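Local coordinates for protein putative alpha-N-acetylgalactosaminidase (Bacillus halodurans C-125, PDB 3CC1) that probably hydrolyses terminal, alpha-linked N-acetylgalactosamine residues from glycans or glycoconjugates, as a TIM-barrel glycosidase of the alpha-galactosidase family, at residues 40-44 and 45-49; 167-170 and 171-175; 315-318 and 319-323; 407-410 and 411-415. All blocks are in the same frame, centred on the assembly; numbering follows the deposited sequence.

Interaction 1. Residues 40-44 and 45-49; sequences NHLKK and YGWEY
Leu-42 packs against the indole of Trp-47, its CB 3.7 Å from Trp-47 CD1, while the methyl CD1 of Leu-42 lies over one face of the ring. The carbonyl oxygen of Leu-42 does double duty: it sits in the indole plane, 3.3 Å from Trp-47 CD1, and accepts the N-H of Tyr-45. A second backbone bond, from Gly-46 N to Lys-43 O at 3.1 Å, tightens the turn in the three-residue spacing of a 3-10 helix. Alongside, Lys-44 runs over a face of the adjoining Tyr-45 ring. Its CG is wedged between backbone N and carbonyl carbon (chi1 71°), which lets the aliphatic chain follow the ring until CE makes an off-centre CH-pi contact, 4.1 Å from the Tyr-45 centroid. Glycine suits position 46, since at its positive phi (114°) a CB would jam against the preceding carbonyl. A water donates to both Lys-43 O and Trp-47 O, clipping the exit of the turn. Further out, Trp-47 NE1 is held by Leu-332 O, and Lys-43 NZ by Leu-106 O. The turn thus carries helix 28-41 into barrel strand 49-52, with Leu-42 packed on helix 326-332, and Tyr-45 and Trp-47 on Leu-338 of helix 335-343.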
loop_
_atom_site.group_PDB
_atom_site.type_symbol
_atom_site.label_atom_id
_atom_site.label_comp_id
_atom_site.label_asym_id
_atom_site.label_seq_id
_atom_site.Cartn_x
_atom_site.Cartn_y
_atom_site.Cartn_z
ATOM N N ASN A 40 3.623 -34.444 -30.540
ATOM C CA ASN A 40 2.578 -34.646 -31.537
ATOM C C ASN A 40 1.775 -33.382 -31.828
ATOM O O ASN A 40 1.305 -33.207 -32.928
ATOM C CB ASN A 40 1.633 -35.757 -31.097
ATOM C CG ASN A 40 2.257 -37.153 -31.250
ATOM O OD1 ASN A 40 3.028 -37.405 -32.182
ATOM N ND2 ASN A 40 1.892 -38.074 -30.363
ATOM N N HIS A 41 1.586 -32.509 -30.843
ATOM C CA HIS A 41 0.660 -31.379 -31.016
ATOM C C HIS A 41 1.286 -29.994 -30.860
ATOM O O HIS A 41 0.703 -29.003 -31.314
ATOM C CB HIS A 41 -0.488 -31.458 -29.988
ATOM C CG HIS A 41 -1.301 -32.695 -30.082
ATOM N ND1 HIS A 41 -1.173 -33.734 -29.179
ATOM C CD2 HIS A 41 -2.223 -33.091 -30.984
ATOM C CE1 HIS A 41 -1.991 -34.713 -29.525
ATOM N NE2 HIS A 41 -2.634 -34.350 -30.618
ATOM N N LEU A 42 2.437 -29.918 -30.199
ATOM C CA LEU A 42 2.931 -28.641 -29.705
ATOM C C LEU A 42 4.328 -28.243 -30.217
ATOM O O LEU A 42 4.657 -27.063 -30.296
ATOM C CB LEU A 42 2.913 -28.654 -28.168
ATOM C CG LEU A 42 1.578 -28.814 -27.426
ATOM C CD1 LEU A 42 1.806 -28.880 -25.882
ATOM C CD2 LEU A 42 0.564 -27.703 -27.791
ATOM N N LYS A 43 5.132 -29.233 -30.578
ATOM C CA LYS A 43 6.526 -29.028 -30.905
ATOM C C LYS A 43 6.651 -27.982 -32.029
ATOM O O LYS A 43 7.511 -27.115 -32.027
ATOM C CB LYS A 43 7.164 -30.371 -31.331
ATOM C CG LYS A 43 8.604 -30.284 -31.739
ATOM C CD LYS A 43 9.230 -31.681 -31.892
ATOM C CE LYS A 43 8.628 -32.461 -33.066
ATOM N NZ LYS A 43 9.218 -33.842 -33.157
ATOM N N LYS A 44 5.743 -28.054 -32.968
ATOM C CA LYS A 44 5.848 -27.209 -34.161
ATOM C C LYS A 44 5.610 -25.723 -33.810
ATOM O O LYS A 44 5.964 -24.837 -34.563
ATOM C CB LYS A 44 4.882 -27.694 -35.239
ATOM C CG LYS A 44 3.403 -27.440 -34.958
ATOM C CD LYS A 44 2.510 -27.697 -36.189
ATOM C CE LYS A 44 2.147 -26.380 -36.885
ATOM N NZ LYS A 44 1.188 -26.488 -38.042
ATOM N N TYR A 45 5.047 -25.462 -32.645
ATOM C CA TYR A 45 4.745 -24.081 -32.216
ATOM C C TYR A 45 5.826 -23.523 -31.286
ATOM O O TYR A 45 5.731 -22.388 -30.864
ATOM C CB TYR A 45 3.406 -24.004 -31.495
ATOM C CG TYR A 45 2.266 -24.310 -32.395
ATOM C CD1 TYR A 45 1.775 -23.347 -33.262
ATOM C CD2 TYR A 45 1.705 -25.562 -32.415
ATOM C CE1 TYR A 45 0.753 -23.627 -34.118
ATOM C CE2 TYR A 45 0.690 -25.851 -33.252
ATOM C CZ TYR A 45 0.229 -24.886 -34.108
ATOM O OH TYR A 45 -0.799 -25.207 -34.934
ATOM N N GLY A 46 6.812 -24.341 -30.938
ATOM C CA GLY A 46 7.977 -23.893 -30.158
ATOM C C GLY A 46 8.124 -24.481 -28.763
ATOM O O GLY A 46 9.103 -24.175 -28.041
ATOM N N TRP A 47 7.150 -25.303 -28.379
ATOM C CA TRP A 47 7.180 -26.026 -27.106
ATOM C C TRP A 47 8.218 -27.130 -27.179
ATOM O O TRP A 47 8.162 -27.994 -28.047
ATOM C CB TRP A 47 5.808 -26.644 -26.773
ATOM C CG TRP A 47 4.718 -25.632 -26.659
ATOM C CD1 TRP A 47 3.915 -25.179 -27.665
ATOM C CD2 TRP A 47 4.307 -24.931 -25.479
ATOM N NE1 TRP A 47 3.046 -24.227 -27.198
ATOM C CE2 TRP A 47 3.271 -24.037 -25.866
ATOM C CE3 TRP A 47 4.726 -24.942 -24.147
ATOM C CZ2 TRP A 47 2.628 -23.209 -24.967
ATOM C CZ3 TRP A 47 4.096 -24.086 -23.246
ATOM C CH2 TRP A 47 3.053 -23.237 -23.664
ATOM N N GLU A 48 9.159 -27.115 -26.238
ATOM C CA GLU A 48 10.303 -27.981 -26.366
ATOM C C GLU A 48 10.835 -28.684 -25.126
ATOM O O GLU A 48 11.448 -29.732 -25.245
ATOM C CB GLU A 48 11.397 -27.245 -27.120
ATOM C CG GLU A 48 12.119 -26.251 -26.396
ATOM C CD GLU A 48 13.412 -25.898 -27.132
ATOM O OE1 GLU A 48 13.919 -26.804 -27.834
ATOM O OE2 GLU A 48 13.925 -24.739 -27.016
ATOM N N TYR A 49 10.620 -28.106 -23.954
ATOM C CA TYR A 49 11.209 -28.630 -22.741
ATOM C C TYR A 49 10.227 -29.527 -21.986
ATOM O O TYR A 49 9.046 -29.222 -21.871
ATOM C CB TYR A 49 11.652 -27.501 -21.826
ATOM C CG TYR A 49 12.879 -26.799 -22.285
ATOM C CD1 TYR A 49 14.130 -27.369 -22.089
ATOM C CD2 TYR A 49 12.799 -25.597 -22.984
ATOM C CE1 TYR A 49 15.278 -26.749 -22.558
ATOM C CE2 TYR A 49 13.932 -24.961 -23.437
ATOM C CZ TYR A 49 15.168 -25.537 -23.219
ATOM O OH TYR A 49 16.317 -24.911 -23.648
HETATM O O HOH W 1 9.592 -27.128 -30.448
#

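Interaction 2. Residues 167-170 and 171-175; sequences NSLF and ELYAQ
The Tyr-173 ring presents its edge to the face of Phe-170, a T-shaped pair with centroids 5.5 Å apart and planes at 81°. Tyr-173 CD2 makes the approach, 4.0 Å from Phe-170 CD1 and displaced toward the rim of that face. One face of the tyrosine itself lies against a backbone carbonyl: Leu-169 O stands 3.1 Å above the ring plane, also off toward the rim. Tyr-173 CG is anti to its own carbonyl carbon (chi1 -56°), which swings the ring back over the preceding turn, where Leu-169 runs beside it with CB 3.9 Å from Tyr-173 CE2. The same Leu-169 O accepts Tyr-173 N at 2.9 Å in the carbonyl plane, one of four i to i+4 bonds that join the two segments. An alanine in place of Tyr-173 would keep that backbone bond but would probably open a gap beside Leu-169 and leave the Phe-170 face without its edge partner. On the exposed flank, Glu-171 CG lies 3.3 Å from Asn-167 O, the chain beyond it running out extended, and its long, flexible acid suits a surface position. Ser-168 OG bonds to Tyr-165 O one turn back, a usual way for a buried serine on a helix to satisfy its hydroxyl. Phe-170 fills the seam with Ile-202, Ala-205 and Ile-206 of helix 196-208, and Tyr-173 reaches Ile-112, Ile-114 and Val-181. An amphipathic helix laying large apolar residues on parallel strands, here 109-115 and 180-184, is characteristic of the TIM barrel.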
loop_
_atom_site.group_PDB
_atom_site.type_symbol
_atom_site.label_atom_id
_atom_site.label_comp_id
_atom_site.label_asym_id
_atom_site.label_seq_id
_atom_site.Cartn_x
_atom_site.Cartn_y
_atom_site.Cartn_z
ATOM N N ASN A 167 30.867 -29.059 -9.635
ATOM C CA ASN A 167 31.383 -29.550 -10.909
ATOM C C ASN A 167 30.892 -30.959 -11.162
ATOM O O ASN A 167 30.440 -31.284 -12.266
ATOM C CB ASN A 167 32.921 -29.565 -10.917
ATOM C CG ASN A 167 33.517 -28.184 -11.077
ATOM O OD1 ASN A 167 32.794 -27.205 -11.338
ATOM N ND2 ASN A 167 34.831 -28.088 -10.909
ATOM N N SER A 168 30.974 -31.777 -10.112
ATOM C CA SER A 168 30.586 -33.193 -10.167
ATOM C C SER A 168 29.096 -33.370 -10.455
ATOM O O SER A 168 28.709 -34.330 -11.087
ATOM C CB SER A 168 30.976 -33.951 -8.877
ATOM O OG SER A 168 30.032 -33.796 -7.811
ATOM N N LEU A 169 28.254 -32.434 -10.008
ATOM C CA LEU A 169 26.791 -32.580 -10.258
ATOM C C LEU A 169 26.507 -32.335 -11.728
ATOM O O LEU A 169 25.773 -33.077 -12.384
ATOM C CB LEU A 169 25.977 -31.587 -9.409
ATOM C CG LEU A 169 26.003 -31.724 -7.886
ATOM C CD1 LEU A 169 24.934 -30.792 -7.336
ATOM C CD2 LEU A 169 25.753 -33.177 -7.454
ATOM N N PHE A 170 27.093 -31.277 -12.254
ATOM C CA PHE A 170 26.851 -30.894 -13.653
ATOM C C PHE A 170 27.517 -31.854 -14.648
ATOM O O PHE A 170 26.981 -32.090 -15.726
ATOM C CB PHE A 170 27.166 -29.427 -13.892
ATOM C CG PHE A 170 26.105 -28.529 -13.295
ATOM C CD1 PHE A 170 24.936 -28.281 -13.998
ATOM C CD2 PHE A 170 26.210 -28.071 -11.988
ATOM C CE1 PHE A 170 23.920 -27.522 -13.442
ATOM C CE2 PHE A 170 25.191 -27.316 -11.402
ATOM C CZ PHE A 170 24.041 -27.043 -12.131
ATOM N N GLU A 171 28.601 -32.499 -14.238
ATOM C CA GLU A 171 29.129 -33.638 -15.005
ATOM C C GLU A 171 28.132 -34.776 -15.062
ATOM O O GLU A 171 27.901 -35.367 -16.117
ATOM C CB GLU A 171 30.439 -34.141 -14.414
ATOM C CG GLU A 171 31.618 -33.242 -14.703
ATOM C CD GLU A 171 32.848 -33.558 -13.815
ATOM O OE1 GLU A 171 32.874 -34.659 -13.173
ATOM O OE2 GLU A 171 33.778 -32.691 -13.758
ATOM N N LEU A 172 27.529 -35.096 -13.925
ATOM C CA LEU A 172 26.505 -36.133 -13.877
ATOM C C LEU A 172 25.309 -35.799 -14.788
ATOM O O LEU A 172 24.828 -36.636 -15.570
ATOM C CB LEU A 172 26.046 -36.364 -12.432
ATOM C CG LEU A 172 25.100 -37.529 -12.179
ATOM C CD1 LEU A 172 25.680 -38.880 -12.714
ATOM C CD2 LEU A 172 24.814 -37.573 -10.666
ATOM N N TYR A 173 24.842 -34.568 -14.697
ATOM C CA TYR A 173 23.695 -34.133 -15.474
ATOM C C TYR A 173 24.047 -34.146 -16.972
ATOM O O TYR A 173 23.211 -34.500 -17.806
ATOM C CB TYR A 173 23.175 -32.759 -15.009
ATOM C CG TYR A 173 22.830 -32.700 -13.536
ATOM C CD1 TYR A 173 22.442 -33.840 -12.859
ATOM C CD2 TYR A 173 22.914 -31.508 -12.825
ATOM C CE1 TYR A 173 22.156 -33.808 -11.499
ATOM C CE2 TYR A 173 22.649 -31.463 -11.440
ATOM C CZ TYR A 173 22.260 -32.607 -10.791
ATOM O OH TYR A 173 21.941 -32.612 -9.455
ATOM N N ALA A 174 25.277 -33.763 -17.312
ATOM C CA ALA A 174 25.732 -33.817 -18.709
ATOM C C ALA A 174 25.740 -35.262 -19.201
ATOM O O ALA A 174 25.330 -35.554 -20.332
ATOM C CB ALA A 174 27.100 -33.175 -18.886
ATOM N N GLN A 175 26.195 -36.150 -18.326
ATOM C CA GLN A 175 26.227 -37.574 -18.581
ATOM C C GLN A 175 24.823 -38.047 -18.921
ATOM O O GLN A 175 24.618 -38.766 -19.898
ATOM C CB GLN A 175 26.738 -38.316 -17.335
ATOM C CG GLN A 175 26.961 -39.800 -17.528
ATOM C CD GLN A 175 27.314 -40.514 -16.233
ATOM O OE1 GLN A 175 26.628 -41.450 -15.817
ATOM N NE2 GLN A 175 28.397 -40.083 -15.598
#

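Interaction 3. Residues 315-318 and 319-323; sequences LMFG and GELRD
Leu-321 and Phe-317 carry the apolar part of this contact. The methyl CD2 of Leu-321 sits over the face of the Phe-317 ring, 3.7 Å from its centroid and 27° off the normal, a CH-pi contact shifted toward the rim so that CD2 is 3.4 Å from Phe-317 CD1. The ring gets there because Phe-317 CG is anti to the backbone N (chi1 -172°), sending it forward along the chain over the residues that follow. The backbone passes close by: Gly-319 N lies 3.3 Å from Phe-317 CE1, and a CB on residue 319 would run into that ring carbon, so glycine fits where a larger residue would not. A serine in place of Phe-317 would probably leave the Leu-321 methyl without its aromatic seat and open a gap beside Gly-319. The polar interactions are gathered in the second segment. Arg-322 grips Glu-320 side-on, NH2 to OE1 at 2.9 Å and NE to OE2 at 2.8 Å, both oxygens being met from above the carboxylate plane. Glu-320 OE2 also takes Arg-322 N on its anti lone pair, fixing the carboxylate against the start of the short 3-10 segment, whose first turn is closed by Asp-323 N to Glu-320 O. Arginine suits this place because NH1 still has Glu-29 to pair with, while Glu-320 OE1 is further held by Tyr-22 and Asn-34. Barrel strand 315-317, beside strand 14-17, is thereby led toward helix 326-332, with Phe-317 and Leu-321 both packed on Leu-332 and Leu-321 also on Tyr-37 of helix 28-41.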
loop_
_atom_site.group_PDB
_atom_site.type_symbol
_atom_site.label_atom_id
_atom_site.label_comp_id
_atom_site.label_asym_id
_atom_site.label_seq_id
_atom_site.Cartn_x
_atom_site.Cartn_y
_atom_site.Cartn_z
ATOM N N LEU A 315 7.205 -19.988 -20.504
ATOM C CA LEU A 315 5.885 -20.587 -20.607
ATOM C C LEU A 315 6.029 -22.062 -20.283
ATOM O O LEU A 315 6.396 -22.851 -21.147
ATOM C CB LEU A 315 5.310 -20.412 -22.039
ATOM C CG LEU A 315 5.105 -18.962 -22.512
ATOM C CD1 LEU A 315 4.447 -18.889 -23.961
ATOM C CD2 LEU A 315 4.313 -18.115 -21.494
HETATM N N MSE A 316 5.748 -22.429 -19.035
HETATM C CA MSE A 316 5.799 -23.823 -18.600
HETATM C C MSE A 316 4.414 -24.341 -18.237
HETATM O O MSE A 316 3.912 -24.040 -17.158
HETATM C CB MSE A 316 6.725 -23.977 -17.401
HETATM C CG MSE A 316 8.167 -23.746 -17.749
HETATM SE SE MSE A 316 8.981 -25.241 -18.763
HETATM C CE MSE A 316 9.746 -24.027 -19.750
ATOM N N PHE A 317 3.836 -25.158 -19.078
ATOM C CA PHE A 317 2.534 -25.709 -18.857
ATOM C C PHE A 317 2.549 -26.723 -17.740
ATOM O O PHE A 317 3.330 -27.609 -17.762
ATOM C CB PHE A 317 2.046 -26.367 -20.130
ATOM C CG PHE A 317 0.631 -26.808 -20.097
ATOM C CD1 PHE A 317 0.293 -28.045 -19.690
ATOM C CD2 PHE A 317 -0.371 -25.992 -20.529
ATOM C CE1 PHE A 317 -0.989 -28.447 -19.690
ATOM C CE2 PHE A 317 -1.655 -26.398 -20.543
ATOM C CZ PHE A 317 -1.970 -27.619 -20.112
ATOM N N GLY A 318 1.636 -26.598 -16.803
ATOM C CA GLY A 318 1.666 -27.412 -15.598
ATOM C C GLY A 318 0.600 -28.479 -15.474
ATOM O O GLY A 318 0.589 -29.274 -14.515
ATOM N N GLY A 319 -0.283 -28.516 -16.457
ATOM C CA GLY A 319 -1.296 -29.553 -16.560
ATOM C C GLY A 319 -0.798 -30.849 -17.185
ATOM O O GLY A 319 0.291 -30.928 -17.769
ATOM N N GLU A 320 -1.610 -31.877 -16.992
ATOM C CA GLU A 320 -1.458 -33.150 -17.661
ATOM C C GLU A 320 -1.970 -32.963 -19.084
ATOM O O GLU A 320 -3.171 -33.019 -19.330
ATOM C CB GLU A 320 -2.234 -34.257 -16.931
ATOM C CG GLU A 320 -2.360 -35.605 -17.701
ATOM C CD GLU A 320 -1.034 -36.123 -18.288
ATOM O OE1 GLU A 320 -0.150 -36.574 -17.520
ATOM O OE2 GLU A 320 -0.911 -36.101 -19.533
ATOM N N LEU A 321 -1.020 -32.778 -19.990
ATOM C CA LEU A 321 -1.308 -32.443 -21.388
ATOM C C LEU A 321 -2.279 -33.406 -22.062
ATOM O O LEU A 321 -3.100 -32.990 -22.914
ATOM C CB LEU A 321 -0.011 -32.360 -22.207
ATOM C CG LEU A 321 0.858 -31.108 -22.018
ATOM C CD1 LEU A 321 2.230 -31.341 -22.632
ATOM C CD2 LEU A 321 0.192 -29.860 -22.605
ATOM N N ARG A 322 -2.184 -34.686 -21.704
ATOM C CA ARG A 322 -2.934 -35.723 -22.385
ATOM C C ARG A 322 -4.416 -35.559 -22.140
ATOM O O ARG A 322 -5.232 -36.060 -22.910
ATOM C CB ARG A 322 -2.495 -37.139 -21.989
ATOM C CG ARG A 322 -1.233 -37.599 -22.686
ATOM C CD ARG A 322 -0.644 -38.814 -22.029
ATOM N NE ARG A 322 -0.258 -38.566 -20.639
ATOM C CZ ARG A 322 0.080 -39.524 -19.785
ATOM N NH1 ARG A 322 0.164 -40.768 -20.188
ATOM N NH2 ARG A 322 0.409 -39.241 -18.537
ATOM N N ASP A 323 -4.763 -34.814 -21.098
ATOM C CA ASP A 323 -6.172 -34.605 -20.765
ATOM C C ASP A 323 -6.719 -33.280 -21.286
ATOM O O ASP A 323 -7.812 -32.868 -20.915
ATOM C CB ASP A 323 -6.371 -34.672 -19.257
ATOM C CG ASP A 323 -6.151 -36.056 -18.713
ATOM O OD1 ASP A 323 -6.305 -37.001 -19.498
ATOM O OD2 ASP A 323 -5.829 -36.193 -17.520
#

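Interaction 4. Residues 407-410 and 411-415; sequences QSLA and PSESF
Ala-410 and Glu-413 bind each other twice across a type I beta turn. Glu-413 N donates to Ala-410 O at 3.0 Å, closing the turn, and Ala-410 N returns a bond to Glu-413 OE1 at 2.9 Å. Glu-413 CG is anti to its carbonyl carbon (chi1 -54°), which sends the extended chain back alongside the end of the strand, to Ala-410 N; OE1 is met from above the carboxylate plane and also accepts a hydrogen bond from a water that links it to Ser-408 OG. Alanine is small enough for the carboxylate to pass, and Pro-411, with its fixed phi, suits the first corner. A water donating to both Ala-410 O and Glu-413 O bridges the mouth. The loop carries the chain from strand 404-409, at the margin of the six-stranded sheet, to strand 415-419, whose Phe-415 pairs with Phe-384 of strand 380-384, a crossing consistent with the C-terminal beta sandwich of this family. Phe-415, the third large contributor, receives Leu-409 CD2 on its CB at 3.9 Å. Gln-407 OE1 comes to the edge of its ring, 3.4 Å from Phe-415 CD1, the amide plane turned 72° from the ring, while Gln-407 NE2 donates to Ser-408 O. Phe-415 also packs on Leu-397 of strand 395-399.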
loop_
_atom_site.group_PDB
_atom_site.type_symbol
_atom_site.label_atom_id
_atom_site.label_comp_id
_atom_site.label_asym_id
_atom_site.label_seq_id
_atom_site.Cartn_x
_atom_site.Cartn_y
_atom_site.Cartn_z
ATOM N N GLN A 407 -11.021 -2.229 -35.445
ATOM C CA GLN A 407 -11.235 -0.909 -36.064
ATOM C C GLN A 407 -9.933 -0.235 -36.370
ATOM O O GLN A 407 -8.864 -0.692 -35.968
ATOM C CB GLN A 407 -11.943 0.023 -35.102
ATOM C CG GLN A 407 -11.111 0.279 -33.860
ATOM C CD GLN A 407 -11.741 1.294 -32.894
ATOM O OE1 GLN A 407 -12.562 0.928 -32.065
ATOM N NE2 GLN A 407 -11.313 2.552 -32.973
ATOM N N SER A 408 -10.028 0.906 -37.043
ATOM C CA SER A 408 -8.854 1.721 -37.253
ATOM C C SER A 408 -8.799 2.720 -36.102
ATOM O O SER A 408 -9.794 2.894 -35.381
ATOM C CB SER A 408 -8.922 2.391 -38.622
ATOM O OG SER A 408 -9.786 3.498 -38.550
ATOM N N LEU A 409 -7.629 3.291 -35.847
ATOM C CA LEU A 409 -7.473 4.241 -34.768
ATOM C C LEU A 409 -6.468 5.274 -35.212
ATOM O O LEU A 409 -5.365 4.916 -35.619
ATOM C CB LEU A 409 -6.990 3.528 -33.487
ATOM C CG LEU A 409 -6.868 4.434 -32.260
ATOM C CD1 LEU A 409 -8.281 4.872 -31.772
ATOM C CD2 LEU A 409 -6.034 3.703 -31.138
ATOM N N ALA A 410 -6.874 6.543 -35.144
ATOM C CA ALA A 410 -6.080 7.690 -35.558
ATOM C C ALA A 410 -5.394 8.294 -34.338
ATOM O O ALA A 410 -5.856 8.117 -33.203
ATOM C CB ALA A 410 -6.993 8.758 -36.236
ATOM N N PRO A 411 -4.284 9.009 -34.540
ATOM C CA PRO A 411 -3.651 9.602 -33.361
ATOM C C PRO A 411 -4.574 10.562 -32.549
ATOM O O PRO A 411 -4.392 10.754 -31.325
ATOM C CB PRO A 411 -2.480 10.365 -33.973
ATOM C CG PRO A 411 -2.170 9.641 -35.187
ATOM C CD PRO A 411 -3.505 9.270 -35.756
ATOM N N SER A 412 -5.578 11.138 -33.205
ATOM C CA SER A 412 -6.450 12.076 -32.503
ATOM C C SER A 412 -7.579 11.403 -31.721
ATOM O O SER A 412 -8.416 12.099 -31.159
ATOM C CB SER A 412 -7.086 13.047 -33.487
ATOM O OG SER A 412 -7.791 12.334 -34.500
ATOM N N GLU A 413 -7.622 10.068 -31.709
ATOM C CA GLU A 413 -8.721 9.315 -31.093
ATOM C C GLU A 413 -8.306 8.536 -29.869
ATOM O O GLU A 413 -7.145 8.343 -29.608
ATOM C CB GLU A 413 -9.313 8.321 -32.092
ATOM C CG GLU A 413 -9.741 8.940 -33.388
ATOM C CD GLU A 413 -10.272 7.931 -34.411
ATOM O OE1 GLU A 413 -9.678 6.847 -34.644
ATOM O OE2 GLU A 413 -11.291 8.277 -35.048
ATOM N N SER A 414 -9.286 8.091 -29.107
ATOM C CA SER A 414 -9.066 7.121 -28.047
ATOM C C SER A 414 -9.755 5.843 -28.383
ATOM O O SER A 414 -10.895 5.856 -28.801
ATOM C CB SER A 414 -9.667 7.577 -26.739
ATOM O OG SER A 414 -8.867 8.585 -26.208
ATOM N N PHE A 415 -9.074 4.740 -28.210
ATOM C CA PHE A 415 -9.726 3.460 -28.288
ATOM C C PHE A 415 -10.372 3.193 -26.934
ATOM O O PHE A 415 -9.752 3.447 -25.897
ATOM C CB PHE A 415 -8.712 2.375 -28.649
ATOM C CG PHE A 415 -9.286 0.986 -28.662
ATOM C CD1 PHE A 415 -10.117 0.571 -29.681
ATOM C CD2 PHE A 415 -9.028 0.098 -27.626
ATOM C CE1 PHE A 415 -10.652 -0.710 -29.668
ATOM C CE2 PHE A 415 -9.565 -1.174 -27.632
ATOM C CZ PHE A 415 -10.356 -1.576 -28.655
HETATM O O HOH W 2 -12.231 4.804 -31.232
HETATM O O HOH W 3 -9.706 5.880 -37.388
HETATM O O HOH W 4 -4.872 7.249 -30.616
#

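Interactions 1 and 3 share a patch of the barrel: their centres are 12 Å apart, they touch where Leu-42 CD1 meets Leu-321 CD2 at 3.8 Å, and both pack on helix 326-332. Interaction 2 belongs to the same barrel but to another flank, its centre about 27 Å from that of interaction 1. Interaction 4 lies in the C-terminal sandwich, 56 Å from interaction 2, centre to centre. Interactions 2 and 3 are buried, the first built on an edge-to-face aromatic pair along a regular helix, the second on a ring, a methyl and an internal salt bridge. Interactions 1 and 4, only partly buried, are turns that draw on waters and backbone bonds.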